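Local coordinates for protein possible galactose mutarotase (Streptomyces platensis subsp. rosaceus, PDB 4RNL) that is probably an aldose 1-epimerase (galactose mutarotase), interconverting the alpha and beta anomers of a hexose such as galactose, though its activity remains inferred, at residues Tyr85-Val95 with Gln310-Arg318; Ala240-Val251 with Thr274-Asp285. All coordinates share one frame; numbering follows the deposited sequence.

Overall arrangement
From the N terminus the chain first lays down Tyr-85 to Val-95, whose partner Gln-310 to Arg-318 arrives only after more than two hundred further residues. Interaction 1 therefore closes a very long loop, rich in strands, and fastens the turn that follows strand 305-310 onto the short strands 88-89 and 93-96. Within that loop lies interaction 2, a local closure in which strand 242-246 pairs with strand 278-282 across an intervening excursion into the neighbouring sheet. The two contacts meet where strand 305-310 runs beside strand 278-282: Gln-310 NE2 lies 2.8 Å from Gln-280 OE1, and His-311 ND1 2.7 Å from Glu-276 OE1, both probable hydrogen bonds.

Interaction 1: Tyr85-Val95 with Gln310-Arg318; sequences YANRIAGASFV and QHFPDSPNR
Asp-314 OD1 is gripped by two donors, one from each side of the contact. The backbone N of Ala-90 reaches it at 2.9 Å in an almost straight bond (172°), coming from above the carboxylate plane, while Asn-317 ND2 of its own loop meets the syn side at 3.0 Å. With CG anti to the backbone N (chi1 -159°), the Asp-314 carboxylate is brought back to the Ala-90 amide although its CB points away. The same Asn-317 ND2 also gives a bond of 3.0 Å to Ser-93 O, nearly in line with the carbonyl, and both acceptors lie in its amide plane, which fixes the rotation of the amide. An alanine in place of Asn-317 is likely to leave Ser-93 O without this donor and the Asp-314 carboxylate held across the contact by Ala-90 N alone, less firmly fixed in rotation. Beside this polar cluster Pro-316 packs against two aromatic rings through different atoms. Its CG makes an off-centre CH-pi contact with Tyr-85, 4.2 Å from the ring centroid, and its CB packs at 3.7 Å from Phe-94 CG; Ile-89 CD1 lies 4.1 Å from Pro-316 CG. Tyr-85 OH accepts from Ser-315 N at 3.1 Å, within the type II turn from Phe-312 to Ser-315. Water adds further links: one molecule joins Asn-87 ND2 to Gln-310 OE1, another Val-95 O to Pro-316 O. Around the contact, strand 88-89 pairs with strand 111-112 and strand 93-96 with strand 99-102, whereas Pro-313 leans on Gln-280 and Asn-244, so that the loop after strand 305-310 lies between these two small two-stranded sheets and the strands 278-282 and 242-246.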
# COMPACT_ATOMS: atom_id res chain seq x y z
N TYR A 85 1.29 -8.78 7.95
CA TYR A 85 2.63 -8.70 7.37
C TYR A 85 2.54 -8.53 5.85
O TYR A 85 2.10 -9.43 5.14
CB TYR A 85 3.52 -9.91 7.74
CG TYR A 85 4.96 -9.65 7.32
CD1 TYR A 85 5.39 -9.93 6.03
CD2 TYR A 85 5.87 -9.07 8.20
CE1 TYR A 85 6.67 -9.64 5.62
CE2 TYR A 85 7.16 -8.78 7.81
CZ TYR A 85 7.55 -9.07 6.51
OH TYR A 85 8.83 -8.79 6.09
N ALA A 86 2.97 -7.36 5.37
CA ALA A 86 2.88 -7.06 3.94
C ALA A 86 3.99 -7.76 3.19
O ALA A 86 5.13 -7.84 3.68
CB ALA A 86 2.94 -5.57 3.70
N ASN A 87 3.67 -8.23 1.99
CA ASN A 87 4.56 -9.04 1.17
C ASN A 87 4.79 -10.46 1.72
O ASN A 87 3.93 -11.00 2.43
CB ASN A 87 5.88 -8.32 0.87
CG ASN A 87 6.39 -8.63 -0.52
OD1 ASN A 87 7.14 -9.58 -0.71
ND2 ASN A 87 5.93 -7.85 -1.51
N ARG A 88 5.93 -11.06 1.40
CA ARG A 88 6.07 -12.50 1.54
C ARG A 88 6.89 -12.95 2.74
O ARG A 88 7.89 -12.32 3.09
CB ARG A 88 6.67 -13.10 0.26
CG ARG A 88 5.78 -12.92 -0.95
CD ARG A 88 6.39 -13.48 -2.23
NE ARG A 88 5.37 -13.48 -3.28
CZ ARG A 88 5.08 -12.43 -4.03
NH1 ARG A 88 5.75 -11.29 -3.87
NH2 ARG A 88 4.12 -12.50 -4.94
N ILE A 89 6.47 -14.06 3.34
CA ILE A 89 7.27 -14.76 4.33
C ILE A 89 7.54 -16.14 3.76
O ILE A 89 6.61 -16.90 3.48
CB ILE A 89 6.53 -14.87 5.68
CG1 ILE A 89 6.33 -13.48 6.28
CG2 ILE A 89 7.31 -15.79 6.65
CD1 ILE A 89 5.44 -13.46 7.54
N ALA A 90 8.81 -16.45 3.56
CA ALA A 90 9.20 -17.68 2.88
C ALA A 90 8.70 -18.92 3.62
O ALA A 90 8.83 -19.03 4.85
CB ALA A 90 10.71 -17.73 2.71
N GLY A 91 8.10 -19.84 2.87
CA GLY A 91 7.67 -21.12 3.41
C GLY A 91 6.49 -21.04 4.35
O GLY A 91 6.16 -22.02 5.02
N ALA A 92 5.86 -19.86 4.41
CA ALA A 92 4.74 -19.62 5.31
C ALA A 92 5.11 -20.01 6.74
O ALA A 92 4.30 -20.61 7.46
CB ALA A 92 3.49 -20.39 4.85
N SER A 93 6.33 -19.67 7.13
CA SER A 93 6.82 -20.04 8.45
C SER A 93 7.95 -19.11 8.88
O SER A 93 8.72 -18.64 8.04
CB SER A 93 7.35 -21.48 8.42
OG SER A 93 7.74 -21.89 9.71
N PHE A 94 8.05 -18.84 10.18
CA PHE A 94 9.19 -18.10 10.72
C PHE A 94 9.39 -18.44 12.20
O PHE A 94 8.51 -19.02 12.83
CB PHE A 94 9.04 -16.59 10.51
CG PHE A 94 7.88 -15.97 11.24
CD1 PHE A 94 6.61 -16.00 10.71
CD2 PHE A 94 8.07 -15.34 12.47
CE1 PHE A 94 5.54 -15.41 11.38
CE2 PHE A 94 7.01 -14.76 13.15
CZ PHE A 94 5.74 -14.79 12.61
N VAL A 95 10.56 -18.10 12.73
CA VAL A 95 10.85 -18.33 14.14
C VAL A 95 10.88 -17.00 14.89
O VAL A 95 11.49 -16.03 14.43
CB VAL A 95 12.19 -19.07 14.32
CG1 VAL A 95 12.52 -19.27 15.81
CG2 VAL A 95 12.14 -20.41 13.63
N GLN A 310 7.29 -0.05 2.99
CA GLN A 310 7.26 -1.28 3.77
C GLN A 310 8.63 -1.61 4.35
O GLN A 310 9.64 -0.99 4.00
CB GLN A 310 6.84 -2.42 2.84
CG GLN A 310 7.85 -2.61 1.70
CD GLN A 310 7.59 -3.84 0.87
OE1 GLN A 310 6.50 -4.42 0.94
NE2 GLN A 310 8.58 -4.26 0.09
N HIS A 311 8.66 -2.57 5.27
CA HIS A 311 9.92 -3.25 5.58
C HIS A 311 10.14 -4.34 4.53
O HIS A 311 9.22 -4.69 3.79
CB HIS A 311 9.89 -3.82 7.01
CG HIS A 311 10.25 -2.82 8.06
ND1 HIS A 311 9.66 -1.57 8.14
CD2 HIS A 311 11.14 -2.88 9.08
CE1 HIS A 311 10.17 -0.91 9.17
NE2 HIS A 311 11.07 -1.68 9.75
N PHE A 312 11.36 -4.86 4.44
CA PHE A 312 11.76 -5.73 3.33
C PHE A 312 11.03 -7.08 3.35
O PHE A 312 10.70 -7.60 4.42
CB PHE A 312 13.27 -6.02 3.39
CG PHE A 312 14.15 -4.79 3.31
CD1 PHE A 312 13.64 -3.53 3.02
CD2 PHE A 312 15.52 -4.92 3.51
CE1 PHE A 312 14.48 -2.42 2.95
CE2 PHE A 312 16.37 -3.83 3.44
CZ PHE A 312 15.84 -2.57 3.16
N PRO A 313 10.79 -7.66 2.15
CA PRO A 313 10.21 -9.01 2.06
C PRO A 313 10.99 -10.02 2.88
O PRO A 313 12.23 -9.94 2.92
CB PRO A 313 10.35 -9.35 0.57
CG PRO A 313 10.31 -8.01 -0.11
CD PRO A 313 11.01 -7.06 0.82
N ASP A 314 10.28 -10.94 3.52
CA ASP A 314 10.87 -12.06 4.25
C ASP A 314 11.69 -11.64 5.48
O ASP A 314 12.55 -12.39 5.94
CB ASP A 314 11.71 -12.96 3.33
CG ASP A 314 11.90 -14.36 3.90
OD1 ASP A 314 10.97 -14.83 4.59
OD2 ASP A 314 12.97 -14.98 3.67
N SER A 315 11.43 -10.45 6.00
CA SER A 315 12.19 -9.98 7.18
C SER A 315 12.12 -10.90 8.41
O SER A 315 13.12 -11.04 9.12
CB SER A 315 11.79 -8.55 7.56
OG SER A 315 12.14 -7.64 6.51
N PRO A 316 10.97 -11.56 8.65
CA PRO A 316 10.96 -12.47 9.81
C PRO A 316 11.92 -13.65 9.68
O PRO A 316 12.20 -14.33 10.68
CB PRO A 316 9.51 -12.96 9.85
CG PRO A 316 8.73 -11.81 9.28
CD PRO A 316 9.60 -11.35 8.13
N ASN A 317 12.43 -13.89 8.48
CA ASN A 317 13.44 -14.94 8.28
C ASN A 317 14.81 -14.38 7.95
O ASN A 317 15.73 -15.13 7.62
CB ASN A 317 12.99 -15.88 7.15
CG ASN A 317 11.87 -16.78 7.57
OD1 ASN A 317 11.93 -17.42 8.63
ND2 ASN A 317 10.81 -16.84 6.76
N ARG A 318 14.95 -13.06 8.04
CA ARG A 318 16.17 -12.37 7.65
C ARG A 318 16.60 -11.37 8.73
O ARG A 318 16.21 -10.20 8.68
CB ARG A 318 15.95 -11.63 6.32
CG ARG A 318 15.78 -12.54 5.11
CD ARG A 318 17.07 -13.28 4.77
NE ARG A 318 18.16 -12.38 4.38
CZ ARG A 318 18.53 -12.14 3.13
NH1 ARG A 318 19.53 -11.31 2.87
NH2 ARG A 318 17.89 -12.73 2.13
O HOH W 1 7.83 -7.26 3.59
O HOH W 2 4.49 -5.50 -0.60
O HOH W 3 11.24 -13.51 13.17
O HOH W 4 12.80 -17.24 11.18

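Interaction 2: Ala240-Val251 with Thr274-Asp285; sequences AYDHNFALDGGV and TTEPGLQLYTAD
An antiparallel strand pair inside the large beta-sandwich typical of the galactose mutarotase family is formed by 242-246 and 278-282, whose axes approach to 4.4 Å, with N-to-C directions at 155°. His-243 with Leu-281 and Phe-245 with Leu-279 are the hydrogen-bonded pairs, and Phe-245 N to Leu-279 O, at 2.7 Å, is the shortest hydrogen bond between the two segments. On the face bearing Phe-245, Leu-279 and Leu-281, the side chains turn toward strand 199-202; Phe-245 CE1 touches Leu-281 CB at the ring edge (3.7 Å), and Leu-281 CD2 makes an off-centre CH-pi contact with Tyr-241. The face bearing Asp-242, Asn-244 and Gln-280 is largely polar. Asn-244 ND2 bonds to Thr-208, while Asp-242 OD1 is hydrogen-bonded to a glycerol, probably from the crystallisation liquor, which may mark the sugar pocket. The Gln-280 chain, its OE1 held by Gln-310, bends at chi2 (79°), swinging NE2 across to Asp-242 OD1 at 3.1 Å, above the carboxylate plane and with the two flat groups nearly perpendicular. Beyond the strands, Leu-247 N bonds to Pro-277 O at one end. At the other, Thr-283 OG1 accepts from Tyr-241 N at 2.9 Å and donates a hydrogen bond to Asp-285 OD2 (2.6 Å).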
# COMPACT_ATOMS: atom_id res chain seq x y z
N ALA A 240 8.59 -4.34 -16.46
CA ALA A 240 7.83 -4.98 -15.40
C ALA A 240 8.70 -5.03 -14.14
O ALA A 240 9.89 -5.34 -14.21
CB ALA A 240 7.45 -6.39 -15.82
N TYR A 241 8.09 -4.72 -12.99
CA TYR A 241 8.77 -4.80 -11.70
C TYR A 241 7.86 -5.45 -10.67
O TYR A 241 6.63 -5.33 -10.73
CB TYR A 241 9.19 -3.40 -11.21
CG TYR A 241 10.23 -2.76 -12.10
CD1 TYR A 241 11.59 -2.99 -11.88
CD2 TYR A 241 9.86 -1.94 -13.15
CE1 TYR A 241 12.55 -2.42 -12.70
CE2 TYR A 241 10.82 -1.35 -13.98
CZ TYR A 241 12.17 -1.60 -13.75
OH TYR A 241 13.13 -1.03 -14.56
N ASP A 242 8.47 -6.16 -9.73
CA ASP A 242 7.80 -6.61 -8.53
C ASP A 242 8.93 -6.79 -7.52
O ASP A 242 9.28 -7.91 -7.15
CB ASP A 242 7.07 -7.93 -8.78
CG ASP A 242 6.23 -8.36 -7.59
OD1 ASP A 242 6.10 -7.58 -6.62
OD2 ASP A 242 5.69 -9.49 -7.63
N HIS A 243 9.51 -5.67 -7.13
CA HIS A 243 10.79 -5.66 -6.41
C HIS A 243 10.80 -4.62 -5.31
O HIS A 243 10.21 -3.55 -5.44
CB HIS A 243 11.92 -5.34 -7.38
CG HIS A 243 12.14 -6.41 -8.41
ND1 HIS A 243 11.37 -6.52 -9.54
CD2 HIS A 243 13.03 -7.43 -8.45
CE1 HIS A 243 11.78 -7.55 -10.25
NE2 HIS A 243 12.79 -8.12 -9.62
N ASN A 244 11.47 -4.97 -4.21
CA ASN A 244 11.68 -4.05 -3.10
C ASN A 244 12.96 -3.25 -3.31
O ASN A 244 14.01 -3.81 -3.65
CB ASN A 244 11.79 -4.85 -1.79
CG ASN A 244 12.19 -3.97 -0.60
OD1 ASN A 244 11.36 -3.26 -0.04
ND2 ASN A 244 13.46 -4.05 -0.21
N PHE A 245 12.87 -1.94 -3.10
CA PHE A 245 14.03 -1.07 -3.10
C PHE A 245 14.43 -0.71 -1.66
O PHE A 245 13.57 -0.44 -0.83
CB PHE A 245 13.73 0.20 -3.92
CG PHE A 245 13.58 -0.07 -5.39
CD1 PHE A 245 12.38 -0.57 -5.90
CD2 PHE A 245 14.65 0.12 -6.25
CE1 PHE A 245 12.24 -0.85 -7.24
CE2 PHE A 245 14.52 -0.16 -7.61
CZ PHE A 245 13.33 -0.65 -8.10
N ALA A 246 15.73 -0.74 -1.38
CA ALA A 246 16.24 -0.31 -0.08
C ALA A 246 16.43 1.21 -0.13
O ALA A 246 17.39 1.71 -0.73
CB ALA A 246 17.57 -1.02 0.22
N LEU A 247 15.51 1.93 0.49
CA LEU A 247 15.54 3.38 0.45
C LEU A 247 16.76 3.93 1.17
O LEU A 247 17.10 3.46 2.26
CB LEU A 247 14.26 3.94 1.07
CG LEU A 247 13.01 3.42 0.38
CD1 LEU A 247 11.75 3.92 1.08
CD2 LEU A 247 13.01 3.85 -1.08
N ASP A 248 17.41 4.92 0.58
CA ASP A 248 18.57 5.54 1.23
C ASP A 248 18.16 6.13 2.59
O ASP A 248 17.14 6.80 2.70
CB ASP A 248 19.18 6.63 0.34
CG ASP A 248 19.68 6.08 -0.99
OD1 ASP A 248 19.98 4.86 -1.07
OD2 ASP A 248 19.78 6.85 -1.96
N GLY A 249 18.95 5.83 3.62
CA GLY A 249 18.66 6.34 4.95
C GLY A 249 17.92 5.35 5.83
O GLY A 249 17.83 5.54 7.04
N GLY A 250 17.38 4.29 5.22
CA GLY A 250 16.71 3.24 5.98
C GLY A 250 15.48 3.70 6.74
O GLY A 250 14.69 4.49 6.22
N VAL A 251 15.29 3.19 7.96
CA VAL A 251 14.15 3.58 8.78
C VAL A 251 14.38 4.99 9.30
O VAL A 251 15.47 5.31 9.79
CB VAL A 251 13.96 2.61 9.97
CG1 VAL A 251 12.75 3.01 10.80
CG2 VAL A 251 13.82 1.19 9.47
N THR A 274 7.90 8.87 3.29
CA THR A 274 7.66 7.78 4.23
C THR A 274 8.73 7.66 5.30
O THR A 274 9.84 8.15 5.14
CB THR A 274 7.53 6.42 3.49
OG1 THR A 274 7.04 5.42 4.39
CG2 THR A 274 8.88 5.96 2.93
N THR A 275 8.36 7.01 6.39
CA THR A 275 9.29 6.64 7.46
C THR A 275 9.94 5.29 7.16
O THR A 275 10.94 4.91 7.78
CB THR A 275 8.54 6.51 8.78
OG1 THR A 275 7.42 5.65 8.59
CG2 THR A 275 8.04 7.88 9.26
N GLU A 276 9.35 4.54 6.23
CA GLU A 276 9.77 3.16 5.95
C GLU A 276 11.14 3.05 5.28
O GLU A 276 11.57 3.97 4.58
CB GLU A 276 8.72 2.48 5.07
CG GLU A 276 7.39 2.24 5.77
CD GLU A 276 7.46 1.12 6.80
OE1 GLU A 276 8.26 0.18 6.61
OE2 GLU A 276 6.73 1.18 7.81
N PRO A 277 11.81 1.90 5.46
CA PRO A 277 13.12 1.68 4.83
C PRO A 277 13.03 1.08 3.43
O PRO A 277 14.03 1.00 2.70
CB PRO A 277 13.76 0.65 5.77
CG PRO A 277 12.57 -0.19 6.23
CD PRO A 277 11.45 0.81 6.40
N GLY A 278 11.85 0.61 3.05
CA GLY A 278 11.71 -0.08 1.79
C GLY A 278 10.52 0.38 0.98
O GLY A 278 9.58 1.00 1.48
N LEU A 279 10.56 0.06 -0.31
CA LEU A 279 9.45 0.37 -1.20
C LEU A 279 9.32 -0.75 -2.20
O LEU A 279 10.27 -1.07 -2.91
CB LEU A 279 9.70 1.71 -1.90
CG LEU A 279 8.66 2.24 -2.89
CD1 LEU A 279 8.70 3.76 -2.92
CD2 LEU A 279 8.95 1.74 -4.29
N GLN A 280 8.13 -1.35 -2.27
CA GLN A 280 7.86 -2.35 -3.29
C GLN A 280 7.31 -1.63 -4.52
O GLN A 280 6.33 -0.90 -4.41
CB GLN A 280 6.83 -3.36 -2.80
CG GLN A 280 6.68 -4.60 -3.68
CD GLN A 280 7.79 -5.61 -3.44
OE1 GLN A 280 8.55 -5.50 -2.47
NE2 GLN A 280 7.90 -6.59 -4.33
N LEU A 281 7.94 -1.82 -5.67
CA LEU A 281 7.42 -1.27 -6.91
C LEU A 281 6.77 -2.44 -7.64
O LEU A 281 7.42 -3.43 -7.91
CB LEU A 281 8.57 -0.71 -7.75
CG LEU A 281 8.23 -0.29 -9.19
CD1 LEU A 281 7.13 0.75 -9.18
CD2 LEU A 281 9.47 0.26 -9.89
N TYR A 282 5.47 -2.34 -7.92
CA TYR A 282 4.79 -3.43 -8.61
C TYR A 282 4.00 -2.86 -9.78
O TYR A 282 3.18 -1.97 -9.60
CB TYR A 282 3.88 -4.22 -7.66
CG TYR A 282 3.12 -5.32 -8.38
CD1 TYR A 282 3.79 -6.24 -9.17
CD2 TYR A 282 1.74 -5.41 -8.28
CE1 TYR A 282 3.10 -7.24 -9.86
CE2 TYR A 282 1.04 -6.41 -8.95
CZ TYR A 282 1.72 -7.32 -9.73
OH TYR A 282 1.03 -8.30 -10.40
N THR A 283 4.25 -3.39 -10.97
CA THR A 283 3.65 -2.83 -12.17
C THR A 283 2.40 -3.56 -12.66
O THR A 283 2.05 -3.45 -13.83
CB THR A 283 4.68 -2.74 -13.32
OG1 THR A 283 5.33 -4.02 -13.48
CG2 THR A 283 5.74 -1.70 -12.99
N ALA A 284 1.74 -4.30 -11.78
CA ALA A 284 0.41 -4.86 -12.07
C ALA A 284 0.37 -5.76 -13.29
O ALA A 284 -0.55 -5.69 -14.11
CB ALA A 284 -0.64 -3.73 -12.22
N ASP A 285 1.37 -6.63 -13.42
CA ASP A 285 1.43 -7.45 -14.62
C ASP A 285 0.43 -8.60 -14.64
O ASP A 285 0.20 -9.20 -15.68
CB ASP A 285 2.86 -7.92 -14.86
CG ASP A 285 3.82 -6.76 -14.92
OD1 ASP A 285 4.00 -6.19 -16.02
OD2 ASP A 285 4.35 -6.39 -13.85
O HOH W 5 5.93 -8.13 -12.35
O HOH W 6 9.94 -8.80 -4.56
O HOH W 7 16.77 0.93 3.46